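Local coordinates for protein prophenoloxidase b (PDB 3WKY) that probably oxidises phenols at a type 3 dicopper centre, as a crustacean hemolymph proenzyme of the tyrosinase and hemocyanin family that awaits activation, at residues 88-92 against 93-97; 643-646 against 647-651; 282-285 against 286-290; 456-460 against 461-465; 663-667 against 668-672. One frame throughout, in Å; residues are numbered along the deposited sequence. Where two conformers were deposited one is given.

Interaction 1 (88-92 against 93-97); sequences IEAKS and LNVLK
S92 meets V95 and L96 in a helix N-cap, the serine standing immediately ahead of helix 93-103. Its OG accepts from V95 N at 3.2 Å, and the N-H...O angle of 167° marks a nearly straight capping bond. What brings OG back over the first turn is its first torsion, chi1 71°, which sets it between the backbone N and the carbonyl carbon. The S92 carbonyl then opens the regular helical bonding: L96 N reaches S92 O at 2.8 Å. One serine therefore serves two amides of the first turn, one through its side chain and one through its backbone.

Apolar groups lie beside these bonds. V95 turns CG2 to S92 OG, 3.4 Å away, and in one of the two conformers of K91 the lysine chain passes obliquely across the same methyl. A90 points its methyl at the helix, with A90 CB 4.0 Å from L96 CB and 4.1 Å from V95 CG1, the valine's other branch. Further out, L96 packs on L11 of helix 9-12. In the link between helices 74-89 and 93-103 of the all-alpha hemocyanin domain, R123 NH1 hydrogen-bonds to A90 O.

Interaction 2 (643-646 against 647-651); sequences ATIE and DFVDE
T644 and D647 meet at an N-cap, the threonine preceding the short helix 645-650. From T644 CB, which stays 4.2 Å from D647 N, the side chain leads to OG1, which accepts from that same amide at 3.0 Å with an N-H...O angle of 163°. OG1 can do this because chi1 of 64° seats it between its own backbone N and carbonyl carbon. A valine in place of T644 would probably leave the D647 amide without its side-chain acceptor. The D647 carboxylate is tied back to the chain ahead of the helix by a water that accepts from A643 N and donates to D647 OD2 at 2.8 Å. Another water, unusually close to T644 OG1, has only a weak link to D647 OD1.

Past the cap the backbone is helical: F648 N bonds to T644 O, V649 N to I645 O and D650 N to E646 O, each pair one helical turn apart. The buried side of the helix carries I645, F648 and V649, which lie against strands 588-598 and 655-664 of the Ig-like region. There I645 CD1 meets the F648 ring obliquely, 3.9 Å from F648 CD2.

Interaction 3 (282-285 against 286-290); sequences DIRE and IPLVD
A cis-proline turn of the type VIb kind, with I286 and P287 at its corners, joins E285 to the 3-10 segment 288-289, between helices 218-239 and 294-310 of the copper-containing domain. E285 folds back on the chain: its carboxylate OE2 accepts from the next amide, I286 N, at 3.0 Å, through the lone pair directed away from OE1. The bend at chi2 (-72°) returns the acid to its neighbour, while E285 CG lies 3.5 Å from D290 O. The E285 carbonyl O receives a CA-H...O contact from L288 CA at 3.2 Å.

Alongside, R284 and L288 run the same way, with R284 CG 3.9 Å from L288 CD1. At the arginine's far end R284 NH2 (2.8 Å) and R284 NE (3.2 Å) grip D282 O side-on, and that oxygen lies in the guanidinium plane. R180 of the fourth subunit bonds to the R284 and E285 carbonyls, and S295 of the third to D282. The cis peptide between two extended residues, I286 and P287, is characteristic of a type VIb beta turn.

Interaction 4 (456-460 against 461-465); sequences NSSSG and IDFRL. With NAG (2-acetamido-2-deoxy-beta-D-glucopyranose), chain C; EDO (1,2-ethanediol), chain L.
S457 and F463 meet obliquely: the hydroxyl S457 OG lies 3.4 Å from ring atom F463 CE2, while its hydrogen-bonding partner is the V473 carbonyl. I461 covers one face of the same ring, its CG2 3.6 Å above the plane and offset toward the rim. With CG1 at chi1 -63°, CG2 is the branch anti to the backbone N, and it is this methyl that lies over the ring. O1 of an ethanediol, probably from the crystallisation liquor, lies at the ring's edge, near its plane; it accepts from S458 OG at 3.0 Å and, almost straight (174°), from F463 N.

S457 O accepts from both G460 N and I461 N, the latter at 3.1 Å and in the carbonyl plane. Two Asx turns flank the bend: N456 OD1 takes S458 N at 3.0 Å, and D462 OD1 takes R464 N, with R464 NH1 salt-bridged to D462 OD2 at 2.6 Å. N456 ND2 carries an N-linked sugar. The loop connects strands 445-456 and 472-481, F463 touching V473 of the latter strand and A151 and A155 of helix 145-160.

Interaction 5 (663-667 against 668-672); sequences THLRD and PSSVL
D667 O is gripped twice by S670: OG donates at 2.8 Å, nearly along the C=O axis, and the backbone N donates at the same length from 39° above the carbonyl plane. S670 OG reaches it because chi1 of 70° places the hydroxyl between its own N and carbonyl carbon. The D667 carboxylate reaches the same turn, OD1 accepting from S669 OG at 3.1 Å on its syn side, 30° out of plane. A longer bond from S669 N to OD1 is weak.

Next to these polar bonds, L665 points toward the turn. L665 CD1 meets V671 CG1 at 3.6 Å, the two side chains crossing at about a right angle; L665 CD2 lies 3.9 Å from S670 OG, and L665 CB 4.0 Å from P668 CA. An alanine here is likely to open a gap beside V671 CG1 and leave that methyl without its leucine partner. V671 also touches I436 and Y439. P668-S669-S670-V671 form a short 3-10 turn after strand 655-664, with D667 just ahead of it receiving its first bonds.

In the fold
The five contacts are local turns and caps scattered over one chain, and none touches another. Interactions 1 and 2 are both N-caps closed by a hydroxyl side chain, yet their centres are 55 Å apart, on opposite sides of the chain's centre. Interactions 2 and 5 follow one another through strand 655-664, with nearest atoms about 19 Å apart. Interaction 4 is the nearest neighbour of interaction 1, at about 16 Å between nearest atoms. Interaction 3 belongs to the copper-containing domain, as do H199, H203, H226, H357, H361 and H397 around the Cu2-O2 cluster, but no residue of the five contacts belongs to that pocket. Glycan is attached at interaction 4.

Interaction 1 (88-92 against 93-97)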
loop_
_atom_site.group_PDB
_atom_site.type_symbol
_atom_site.label_atom_id
_atom_site.label_comp_id
_atom_site.label_asym_id
_atom_site.label_seq_id
_atom_site.Cartn_x
_atom_site.Cartn_y
_atom_site.Cartn_z
ATOM N N ILE A 88 6.618 49.778 -24.066
ATOM C CA ILE A 88 7.728 49.607 -24.995
ATOM C C ILE A 88 7.506 50.418 -26.270
ATOM O O ILE A 88 8.452 50.985 -26.830
ATOM C CB ILE A 88 7.908 48.112 -25.333
ATOM C CG1 ILE A 88 8.499 47.376 -24.124
ATOM C CG2 ILE A 88 8.789 47.921 -26.559
ATOM C CD1 ILE A 88 8.217 45.870 -24.119
ATOM N N GLU A 89 6.255 50.483 -26.715
ATOM C CA GLU A 89 5.928 51.143 -27.978
ATOM C C GLU A 89 5.646 52.644 -27.829
ATOM O O GLU A 89 5.362 53.322 -28.813
ATOM C CB GLU A 89 4.762 50.431 -28.670
ATOM C CG GLU A 89 5.097 49.021 -29.155
ATOM C CD GLU A 89 3.915 48.322 -29.812
ATOM O OE1 GLU A 89 2.796 48.880 -29.788
ATOM O OE2 GLU A 89 4.101 47.209 -30.350
ATOM N N ALA A 90 5.727 53.159 -26.606
ATOM C CA ALA A 90 5.545 54.593 -26.366
ATOM C C ALA A 90 6.546 55.410 -27.185
ATOM O O ALA A 90 7.729 55.061 -27.253
ATOM C CB ALA A 90 5.694 54.908 -24.892
ATOM N N LYS A 91 6.076 56.505 -27.783
ATOM C CA LYS A 91 6.935 57.269 -28.677
ATOM C C LYS A 91 8.115 57.938 -27.975
ATOM O O LYS A 91 9.122 58.237 -28.620
ATOM C CB LYS A 91 6.129 58.278 -29.494
ATOM C CG LYS A 91 5.369 59.296 -28.675
ATOM C CD LYS A 91 4.443 60.087 -29.582
ATOM C CE LYS A 91 4.144 61.463 -29.020
ATOM N NZ LYS A 91 3.292 62.240 -29.961
ATOM N N SER A 92 8.017 58.141 -26.666
ATOM C CA SER A 92 9.126 58.727 -25.916
ATOM C C SER A 92 9.089 58.334 -24.445
ATOM O O SER A 92 8.078 57.835 -23.959
ATOM C CB SER A 92 9.088 60.255 -26.017
ATOM O OG SER A 92 7.994 60.781 -25.278
ATOM N N LEU A 93 10.186 58.589 -23.737
ATOM C CA LEU A 93 10.232 58.325 -22.304
ATOM C C LEU A 93 9.269 59.209 -21.508
ATOM O O LEU A 93 8.735 58.782 -20.482
ATOM C CB LEU A 93 11.658 58.445 -21.774
ATOM C CG LEU A 93 12.625 57.414 -22.363
ATOM C CD1 LEU A 93 14.017 57.564 -21.776
ATOM C CD2 LEU A 93 12.090 55.992 -22.145
ATOM N N ASN A 94 9.042 60.435 -21.974
ATOM C CA ASN A 94 8.051 61.304 -21.340
ATOM C C ASN A 94 6.647 60.720 -21.461
ATOM O O ASN A 94 5.885 60.698 -20.496
ATOM C CB ASN A 94 8.098 62.720 -21.933
ATOM C CG ASN A 94 9.272 63.532 -21.411
ATOM O OD1 ASN A 94 9.559 63.532 -20.214
ATOM N ND2 ASN A 94 9.965 64.222 -22.314
ATOM N N VAL A 95 6.311 60.243 -22.655
ATOM C CA VAL A 95 5.029 59.592 -22.878
ATOM C C VAL A 95 4.919 58.281 -22.084
ATOM O O VAL A 95 3.861 57.966 -21.528
ATOM C CB VAL A 95 4.792 59.341 -24.375
ATOM C CG1 VAL A 95 3.601 58.429 -24.587
ATOM C CG2 VAL A 95 4.592 60.667 -25.108
ATOM N N LEU A 96 6.012 57.523 -22.023
ATOM C CA LEU A 96 6.037 56.307 -21.206
ATOM C C LEU A 96 5.703 56.641 -19.753
ATOM O O LEU A 96 4.843 56.007 -19.142
ATOM C CB LEU A 96 7.401 55.613 -21.302
ATOM C CG LEU A 96 7.728 54.532 -20.266
ATOM C CD1 LEU A 96 6.672 53.458 -20.264
ATOM C CD2 LEU A 96 9.101 53.926 -20.541
ATOM N N LYS A 97 6.380 57.651 -19.217
ATOM C CA LYS A 97 6.143 58.123 -17.860
ATOM C C LYS A 97 4.673 58.501 -17.628
ATOM O O LYS A 97 4.097 58.184 -16.584
ATOM C CB LYS A 97 7.061 59.312 -17.573
ATOM C CG LYS A 97 6.843 59.989 -16.228
ATOM C CD LYS A 97 7.683 61.267 -16.106
ATOM C CE LYS A 97 6.950 62.506 -16.634
ATOM N NZ LYS A 97 6.699 62.489 -18.108
#

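Interaction 2 (643-646 against 647-651)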
loop_
_atom_site.group_PDB
_atom_site.type_symbol
_atom_site.label_atom_id
_atom_site.label_comp_id
_atom_site.label_asym_id
_atom_site.label_seq_id
_atom_site.Cartn_x
_atom_site.Cartn_y
_atom_site.Cartn_z
ATOM N N ALA A 643 37.726 8.668 -19.750
ATOM C CA ALA A 643 37.083 8.297 -18.490
ATOM C C ALA A 643 37.141 9.404 -17.445
ATOM O O ALA A 643 36.241 9.522 -16.627
ATOM C CB ALA A 643 37.698 7.023 -17.928
ATOM N N THR A 644 38.209 10.197 -17.455
ATOM C CA THR A 644 38.403 11.224 -16.433
ATOM C C THR A 644 38.624 12.597 -17.054
ATOM O O THR A 644 38.970 12.699 -18.238
ATOM C CB THR A 644 39.581 10.880 -15.505
ATOM O OG1 THR A 644 40.807 10.878 -16.255
ATOM C CG2 THR A 644 39.380 9.509 -14.864
ATOM N N ILE A 645 38.405 13.650 -16.268
ATOM C CA ILE A 645 38.641 15.001 -16.760
ATOM C C ILE A 645 40.143 15.171 -16.979
ATOM O O ILE A 645 40.550 15.850 -17.910
ATOM C CB ILE A 645 38.051 16.099 -15.827
ATOM C CG1 ILE A 645 38.165 17.487 -16.468
ATOM C CG2 ILE A 645 38.677 16.053 -14.432
ATOM C CD1 ILE A 645 37.383 17.609 -17.782
ATOM N N GLU A 646 40.948 14.511 -16.150
ATOM C CA GLU A 646 42.406 14.498 -16.333
ATOM C C GLU A 646 42.812 13.937 -17.704
ATOM O O GLU A 646 43.598 14.564 -18.436
ATOM C CB GLU A 646 43.076 13.705 -15.202
ATOM C CG GLU A 646 42.974 14.365 -13.821
ATOM C CD GLU A 646 41.686 14.036 -13.052
ATOM O OE1 GLU A 646 40.720 13.491 -13.634
ATOM O OE2 GLU A 646 41.641 14.336 -11.838
ATOM N N ASP A 647 42.288 12.761 -18.052
ATOM C CA ASP A 647 42.577 12.146 -19.349
ATOM C C ASP A 647 42.099 13.023 -20.495
ATOM O O ASP A 647 42.765 13.137 -21.525
ATOM C CB ASP A 647 41.928 10.762 -19.475
ATOM C CG ASP A 647 42.627 9.698 -18.647
ATOM O OD1 ASP A 647 43.704 9.980 -18.074
ATOM O OD2 ASP A 647 42.096 8.570 -18.581
ATOM N N PHE A 648 40.931 13.630 -20.321
ATOM C CA PHE A 648 40.361 14.507 -21.342
ATOM C C PHE A 648 41.277 15.690 -21.634
ATOM O O PHE A 648 41.583 15.982 -22.786
ATOM C CB PHE A 648 38.996 15.010 -20.861
ATOM C CG PHE A 648 38.294 15.930 -21.828
ATOM C CD1 PHE A 648 37.691 15.427 -22.969
ATOM C CD2 PHE A 648 38.204 17.293 -21.567
ATOM C CE1 PHE A 648 37.030 16.269 -23.867
ATOM C CE2 PHE A 648 37.539 18.145 -22.454
ATOM C CZ PHE A 648 36.952 17.627 -23.605
ATOM N N VAL A 649 41.722 16.365 -20.584
ATOM C CA VAL A 649 42.515 17.584 -20.713
ATOM C C VAL A 649 43.912 17.268 -21.262
ATOM O O VAL A 649 44.510 18.059 -22.002
ATOM C CB VAL A 649 42.599 18.291 -19.334
ATOM C CG1 VAL A 649 43.728 19.283 -19.272
ATOM C CG2 VAL A 649 41.260 18.967 -18.994
ATOM N N ASP A 650 44.425 16.099 -20.893
ATOM C CA ASP A 650 45.780 15.692 -21.295
ATOM C C ASP A 650 45.899 15.464 -22.801
ATOM O O ASP A 650 46.995 15.535 -23.371
ATOM C CB ASP A 650 46.201 14.428 -20.537
ATOM C CG ASP A 650 46.608 14.715 -19.106
ATOM O OD1 ASP A 650 46.807 15.903 -18.767
ATOM O OD2 ASP A 650 46.749 13.747 -18.325
ATOM N N GLU A 651 44.771 15.189 -23.443
ATOM C CA GLU A 651 44.715 15.001 -24.891
ATOM C C GLU A 651 44.883 16.320 -25.663
ATOM O O GLU A 651 45.229 16.317 -26.844
ATOM C CB GLU A 651 43.383 14.322 -25.268
ATOM C CG GLU A 651 43.200 13.999 -26.746
ATOM C CD GLU A 651 44.131 12.902 -27.241
ATOM O OE1 GLU A 651 44.761 12.217 -26.403
ATOM O OE2 GLU A 651 44.225 12.720 -28.474
HETATM O O HOH W 1 40.301 7.584 -20.444
HETATM O O HOH W 2 42.802 10.014 -15.028
#

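Interaction 3 (282-285 against 286-290)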
loop_
_atom_site.group_PDB
_atom_site.type_symbol
_atom_site.label_atom_id
_atom_site.label_comp_id
_atom_site.label_asym_id
_atom_site.label_seq_id
_atom_site.Cartn_x
_atom_site.Cartn_y
_atom_site.Cartn_z
ATOM N N ASP A 282 -3.369 16.628 -9.776
ATOM C CA ASP A 282 -4.094 17.315 -10.848
ATOM C C ASP A 282 -4.582 18.666 -10.349
ATOM O O ASP A 282 -5.109 18.766 -9.237
ATOM C CB ASP A 282 -5.341 16.515 -11.273
ATOM C CG ASP A 282 -5.020 15.144 -11.856
ATOM O OD1 ASP A 282 -3.874 14.881 -12.268
ATOM O OD2 ASP A 282 -5.954 14.317 -11.937
ATOM N N ILE A 283 -4.416 19.709 -11.156
ATOM C CA ILE A 283 -4.906 21.016 -10.746
ATOM C C ILE A 283 -6.244 21.255 -11.379
ATOM O O ILE A 283 -6.342 21.441 -12.588
ATOM C CB ILE A 283 -3.972 22.154 -11.170
ATOM C CG1 ILE A 283 -2.609 21.974 -10.522
ATOM C CG2 ILE A 283 -4.583 23.497 -10.776
ATOM C CD1 ILE A 283 -2.636 21.936 -9.008
ATOM N N ARG A 284 -7.285 21.223 -10.558
ATOM C CA ARG A 284 -8.628 21.458 -11.054
ATOM C C ARG A 284 -8.935 22.939 -10.873
ATOM O O ARG A 284 -9.226 23.401 -9.775
ATOM C CB ARG A 284 -9.614 20.549 -10.343
ATOM C CG ARG A 284 -9.557 19.158 -10.943
ATOM C CD ARG A 284 -9.487 18.098 -9.902
ATOM N NE ARG A 284 -8.207 18.081 -9.197
ATOM C CZ ARG A 284 -8.003 17.338 -8.116
ATOM N NH1 ARG A 284 -8.996 16.595 -7.645
ATOM N NH2 ARG A 284 -6.825 17.337 -7.505
ATOM N N GLU A 285 -8.779 23.680 -11.966
ATOM C CA GLU A 285 -8.892 25.128 -11.936
ATOM C C GLU A 285 -10.328 25.593 -11.772
ATOM O O GLU A 285 -11.276 24.795 -11.823
ATOM C CB GLU A 285 -8.334 25.729 -13.232
ATOM C CG GLU A 285 -6.885 26.168 -13.145
ATOM C CD GLU A 285 -6.697 27.433 -12.307
ATOM O OE1 GLU A 285 -5.572 27.963 -12.310
ATOM O OE2 GLU A 285 -7.659 27.897 -11.642
ATOM N N ILE A 286 -10.467 26.893 -11.540
ATOM C CA ILE A 286 -11.749 27.578 -11.654
ATOM C C ILE A 286 -11.540 28.631 -12.732
ATOM O O ILE A 286 -10.762 29.558 -12.532
ATOM C CB ILE A 286 -12.139 28.271 -10.343
ATOM C CG1 ILE A 286 -12.161 27.256 -9.198
ATOM C CG2 ILE A 286 -13.506 28.978 -10.491
ATOM C CD1 ILE A 286 -12.233 27.884 -7.816
ATOM N N PRO A 287 -12.198 28.473 -13.893
ATOM C CA PRO A 287 -13.146 27.398 -14.204
ATOM C C PRO A 287 -12.452 26.072 -14.493
ATOM O O PRO A 287 -11.269 26.050 -14.859
ATOM C CB PRO A 287 -13.842 27.907 -15.469
ATOM C CG PRO A 287 -12.771 28.706 -16.155
ATOM C CD PRO A 287 -11.997 29.374 -15.044
ATOM N N LEU A 288 -13.201 24.982 -14.321
ATOM C CA LEU A 288 -12.673 23.632 -14.477
ATOM C C LEU A 288 -12.072 23.397 -15.861
ATOM O O LEU A 288 -11.114 22.631 -16.005
ATOM C CB LEU A 288 -13.779 22.608 -14.176
ATOM C CG LEU A 288 -13.456 21.112 -14.196
ATOM C CD1 LEU A 288 -12.367 20.774 -13.173
ATOM C CD2 LEU A 288 -14.725 20.310 -13.919
ATOM N N VAL A 289 -12.599 24.069 -16.885
ATOM C CA VAL A 289 -12.081 23.853 -18.236
ATOM C C VAL A 289 -10.630 24.309 -18.376
ATOM O O VAL A 289 -9.952 23.932 -19.331
ATOM C CB VAL A 289 -12.946 24.520 -19.334
ATOM C CG1 VAL A 289 -14.348 23.912 -19.353
ATOM C CG2 VAL A 289 -12.997 26.037 -19.129
ATOM N N ASP A 290 -10.149 25.108 -17.427
ATOM C CA ASP A 290 -8.756 25.570 -17.463
ATOM C C ASP A 290 -7.776 24.660 -16.711
ATOM O O ASP A 290 -6.646 25.056 -16.428
ATOM C CB ASP A 290 -8.637 26.988 -16.896
ATOM C CG ASP A 290 -9.282 28.029 -17.788
ATOM O OD1 ASP A 290 -9.736 27.671 -18.895
ATOM O OD2 ASP A 290 -9.329 29.208 -17.378
#

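Interaction 4 (456-460 against 461-465)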
loop_
_atom_site.group_PDB
_atom_site.type_symbol
_atom_site.label_atom_id
_atom_site.label_comp_id
_atom_site.label_asym_id
_atom_site.label_seq_id
_atom_site.Cartn_x
_atom_site.Cartn_y
_atom_site.Cartn_z
ATOM N N ASN A 456 17.579 50.244 2.458
ATOM C CA ASN A 456 16.487 51.154 2.796
ATOM C C ASN A 456 15.168 50.626 2.211
ATOM O O ASN A 456 14.969 50.635 0.994
ATOM C CB ASN A 456 16.821 52.552 2.242
ATOM C CG ASN A 456 15.818 53.628 2.654
ATOM O OD1 ASN A 456 14.705 53.333 3.102
ATOM N ND2 ASN A 456 16.221 54.898 2.492
ATOM N N SER A 457 14.265 50.172 3.073
ATOM C CA SER A 457 13.020 49.569 2.597
ATOM C C SER A 457 11.916 50.586 2.341
ATOM O O SER A 457 10.862 50.240 1.809
ATOM C CB SER A 457 12.521 48.503 3.577
ATOM O OG SER A 457 12.125 49.068 4.817
ATOM N N SER A 458 12.166 51.844 2.693
ATOM C CA SER A 458 11.131 52.873 2.612
ATOM C C SER A 458 10.784 53.297 1.188
ATOM O O SER A 458 9.803 53.997 0.961
ATOM C CB SER A 458 11.505 54.072 3.482
ATOM O OG SER A 458 11.392 53.722 4.850
ATOM N N SER A 459 11.577 52.855 0.221
ATOM C CA SER A 459 11.219 53.047 -1.173
ATOM C C SER A 459 10.106 52.081 -1.554
ATOM O O SER A 459 9.393 52.299 -2.533
ATOM C CB SER A 459 12.435 52.806 -2.067
ATOM O OG SER A 459 13.178 51.696 -1.587
ATOM N N GLY A 460 9.960 51.007 -0.778
ATOM C CA GLY A 460 8.994 49.975 -1.112
ATOM C C GLY A 460 7.737 49.983 -0.259
ATOM O O GLY A 460 6.638 49.711 -0.753
ATOM N N ILE A 461 7.913 50.271 1.028
ATOM C CA ILE A 461 6.820 50.293 1.988
ATOM C C ILE A 461 6.725 51.669 2.627
ATOM O O ILE A 461 7.732 52.214 3.096
ATOM C CB ILE A 461 7.063 49.278 3.115
ATOM C CG1 ILE A 461 7.087 47.849 2.555
ATOM C CG2 ILE A 461 5.991 49.405 4.187
ATOM C CD1 ILE A 461 7.589 46.819 3.558
ATOM N N ASP A 462 5.514 52.217 2.658
ATOM C CA ASP A 462 5.264 53.500 3.302
ATOM C C ASP A 462 5.008 53.287 4.787
ATOM O O ASP A 462 3.921 52.866 5.175
ATOM C CB ASP A 462 4.056 54.178 2.650
ATOM C CG ASP A 462 3.923 55.645 3.040
ATOM O OD1 ASP A 462 4.603 56.082 3.989
ATOM O OD2 ASP A 462 3.126 56.356 2.392
ATOM N N PHE A 463 5.999 53.586 5.618
ATOM C CA PHE A 463 5.874 53.356 7.057
ATOM C C PHE A 463 5.271 54.540 7.828
ATOM O O PHE A 463 5.141 54.477 9.051
ATOM C CB PHE A 463 7.228 52.991 7.664
ATOM C CG PHE A 463 7.705 51.601 7.321
ATOM C CD1 PHE A 463 7.285 50.504 8.063
ATOM C CD2 PHE A 463 8.596 51.397 6.277
ATOM C CE1 PHE A 463 7.737 49.220 7.763
ATOM C CE2 PHE A 463 9.055 50.117 5.973
ATOM C CZ PHE A 463 8.624 49.031 6.716
ATOM N N ARG A 464 4.910 55.608 7.119
ATOM C CA ARG A 464 4.290 56.774 7.755
ATOM C C ARG A 464 2.913 56.451 8.330
ATOM O O ARG A 464 2.125 55.725 7.720
ATOM C CB ARG A 464 4.146 57.927 6.756
ATOM C CG ARG A 464 5.460 58.556 6.311
ATOM C CD ARG A 464 5.454 58.804 4.811
ATOM N NE ARG A 464 4.664 59.957 4.396
ATOM C CZ ARG A 464 3.881 59.990 3.318
ATOM N NH1 ARG A 464 3.749 58.924 2.545
ATOM N NH2 ARG A 464 3.216 61.097 3.019
ATOM N N LEU A 465 2.626 56.999 9.506
ATOM C CA LEU A 465 1.279 56.945 10.060
ATOM C C LEU A 465 0.431 58.011 9.379
ATOM O O LEU A 465 -0.688 57.749 8.930
ATOM C CB LEU A 465 1.317 57.171 11.567
ATOM C CG LEU A 465 1.815 55.960 12.353
ATOM C CD1 LEU A 465 2.084 56.316 13.807
ATOM C CD2 LEU A 465 0.797 54.832 12.256
HETATM C C1 NAG C . 15.109 55.821 2.333
HETATM C C2 NAG C . 15.749 57.211 2.411
HETATM C C3 NAG C . 14.704 58.288 2.185
HETATM C C4 NAG C . 13.969 58.080 0.866
HETATM C C5 NAG C . 13.582 56.626 0.574
HETATM C C6 NAG C . 13.599 56.435 -0.942
HETATM C C7 NAG C . 17.667 57.555 3.911
HETATM C C8 NAG C . 18.105 57.606 5.345
HETATM N N2 NAG C . 16.356 57.431 3.709
HETATM O O3 NAG C . 15.344 59.547 2.190
HETATM O O4 NAG C . 12.792 58.860 0.886
HETATM O O5 NAG C . 14.464 55.641 1.089
HETATM O O6 NAG C . 12.299 56.399 -1.474
HETATM O O7 NAG C . 18.492 57.619 3.000
HETATM C C1 EDO L . 8.211 55.219 3.197
HETATM O O1 EDO L . 8.665 55.048 4.558
HETATM C C2 EDO L . 8.626 56.554 2.583
HETATM O O2 EDO L . 7.836 57.606 3.152
#

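Interaction 5 (663-667 against 668-672)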
loop_
_atom_site.group_PDB
_atom_site.type_symbol
_atom_site.label_atom_id
_atom_site.label_comp_id
_atom_site.label_asym_id
_atom_site.label_seq_id
_atom_site.Cartn_x
_atom_site.Cartn_y
_atom_site.Cartn_z
ATOM N N THR A 663 37.671 27.562 1.306
ATOM C CA THR A 663 37.585 27.374 2.745
ATOM C C THR A 663 36.613 28.369 3.356
ATOM O O THR A 663 36.773 29.577 3.196
ATOM C CB THR A 663 38.974 27.533 3.394
ATOM O OG1 THR A 663 39.812 26.450 2.979
ATOM C CG2 THR A 663 38.873 27.534 4.921
ATOM N N HIS A 664 35.583 27.861 4.034
ATOM C CA HIS A 664 34.618 28.722 4.694
ATOM C C HIS A 664 35.114 29.091 6.082
ATOM O O HIS A 664 35.490 28.217 6.862
ATOM C CB HIS A 664 33.248 28.023 4.819
ATOM C CG HIS A 664 32.213 28.851 5.515
ATOM N ND1 HIS A 664 31.643 29.965 4.941
ATOM C CD2 HIS A 664 31.650 28.731 6.741
ATOM C CE1 HIS A 664 30.772 30.498 5.781
ATOM N NE2 HIS A 664 30.759 29.770 6.882
ATOM N N LEU A 665 35.089 30.387 6.388
ATOM C CA LEU A 665 35.499 30.882 7.696
ATOM C C LEU A 665 34.289 31.297 8.529
ATOM O O LEU A 665 33.596 32.268 8.196
ATOM C CB LEU A 665 36.445 32.080 7.530
ATOM C CG LEU A 665 37.723 31.819 6.728
ATOM C CD1 LEU A 665 38.478 33.124 6.404
ATOM C CD2 LEU A 665 38.619 30.846 7.470
ATOM N N ARG A 666 34.032 30.553 9.603
ATOM C CA ARG A 666 32.979 30.898 10.554
ATOM C C ARG A 666 33.309 32.213 11.274
ATOM O O ARG A 666 32.419 32.970 11.658
ATOM C CB ARG A 666 32.791 29.762 11.564
ATOM C CG ARG A 666 31.834 30.098 12.697
ATOM C CD ARG A 666 31.650 28.945 13.679
ATOM N NE ARG A 666 30.618 28.003 13.248
ATOM C CZ ARG A 666 29.311 28.244 13.300
ATOM N NH1 ARG A 666 28.857 29.411 13.749
ATOM N NH2 ARG A 666 28.452 27.321 12.891
ATOM N N ASP A 667 34.603 32.475 11.428
ATOM C CA ASP A 667 35.102 33.688 12.066
ATOM C C ASP A 667 36.318 34.154 11.266
ATOM O O ASP A 667 37.415 33.614 11.425
ATOM C CB ASP A 667 35.490 33.385 13.517
ATOM C CG ASP A 667 36.256 34.520 14.175
ATOM O OD1 ASP A 667 36.087 35.689 13.764
ATOM O OD2 ASP A 667 37.031 34.233 15.115
ATOM N N PRO A 668 36.119 35.143 10.381
ATOM C CA PRO A 668 37.159 35.529 9.420
ATOM C C PRO A 668 38.480 35.934 10.085
ATOM O O PRO A 668 39.552 35.745 9.500
ATOM C CB PRO A 668 36.536 36.721 8.690
ATOM C CG PRO A 668 35.041 36.510 8.822
ATOM C CD PRO A 668 34.858 35.879 10.173
ATOM N N SER A 669 38.407 36.460 11.303
ATOM C CA SER A 669 39.612 36.898 12.001
ATOM C C SER A 669 40.498 35.716 12.413
ATOM O O SER A 669 41.653 35.903 12.807
ATOM C CB SER A 669 39.250 37.747 13.222
ATOM O OG SER A 669 38.858 36.929 14.307
ATOM N N SER A 670 39.964 34.501 12.304
ATOM C CA SER A 670 40.722 33.297 12.642
ATOM C C SER A 670 41.975 33.114 11.778
ATOM O O SER A 670 42.878 32.364 12.152
ATOM C CB SER A 670 39.840 32.052 12.532
ATOM O OG SER A 670 39.537 31.773 11.178
ATOM N N VAL A 671 42.043 33.792 10.633
ATOM C CA VAL A 671 43.217 33.651 9.767
ATOM C C VAL A 671 44.431 34.374 10.344
ATOM O O VAL A 671 45.563 34.141 9.915
ATOM C CB VAL A 671 42.981 34.143 8.316
ATOM C CG1 VAL A 671 41.908 33.301 7.624
ATOM C CG2 VAL A 671 42.625 35.626 8.284
ATOM N N LEU A 672 44.192 35.247 11.316
ATOM C CA LEU A 672 45.257 36.064 11.888
ATOM C C LEU A 672 46.167 35.263 12.803
ATOM O O LEU A 672 45.727 34.311 13.453
ATOM C CB LEU A 672 44.671 37.246 12.657
ATOM C CG LEU A 672 43.887 38.236 11.800
ATOM C CD1 LEU A 672 43.226 39.307 12.662
ATOM C CD2 LEU A 672 44.809 38.849 10.778
#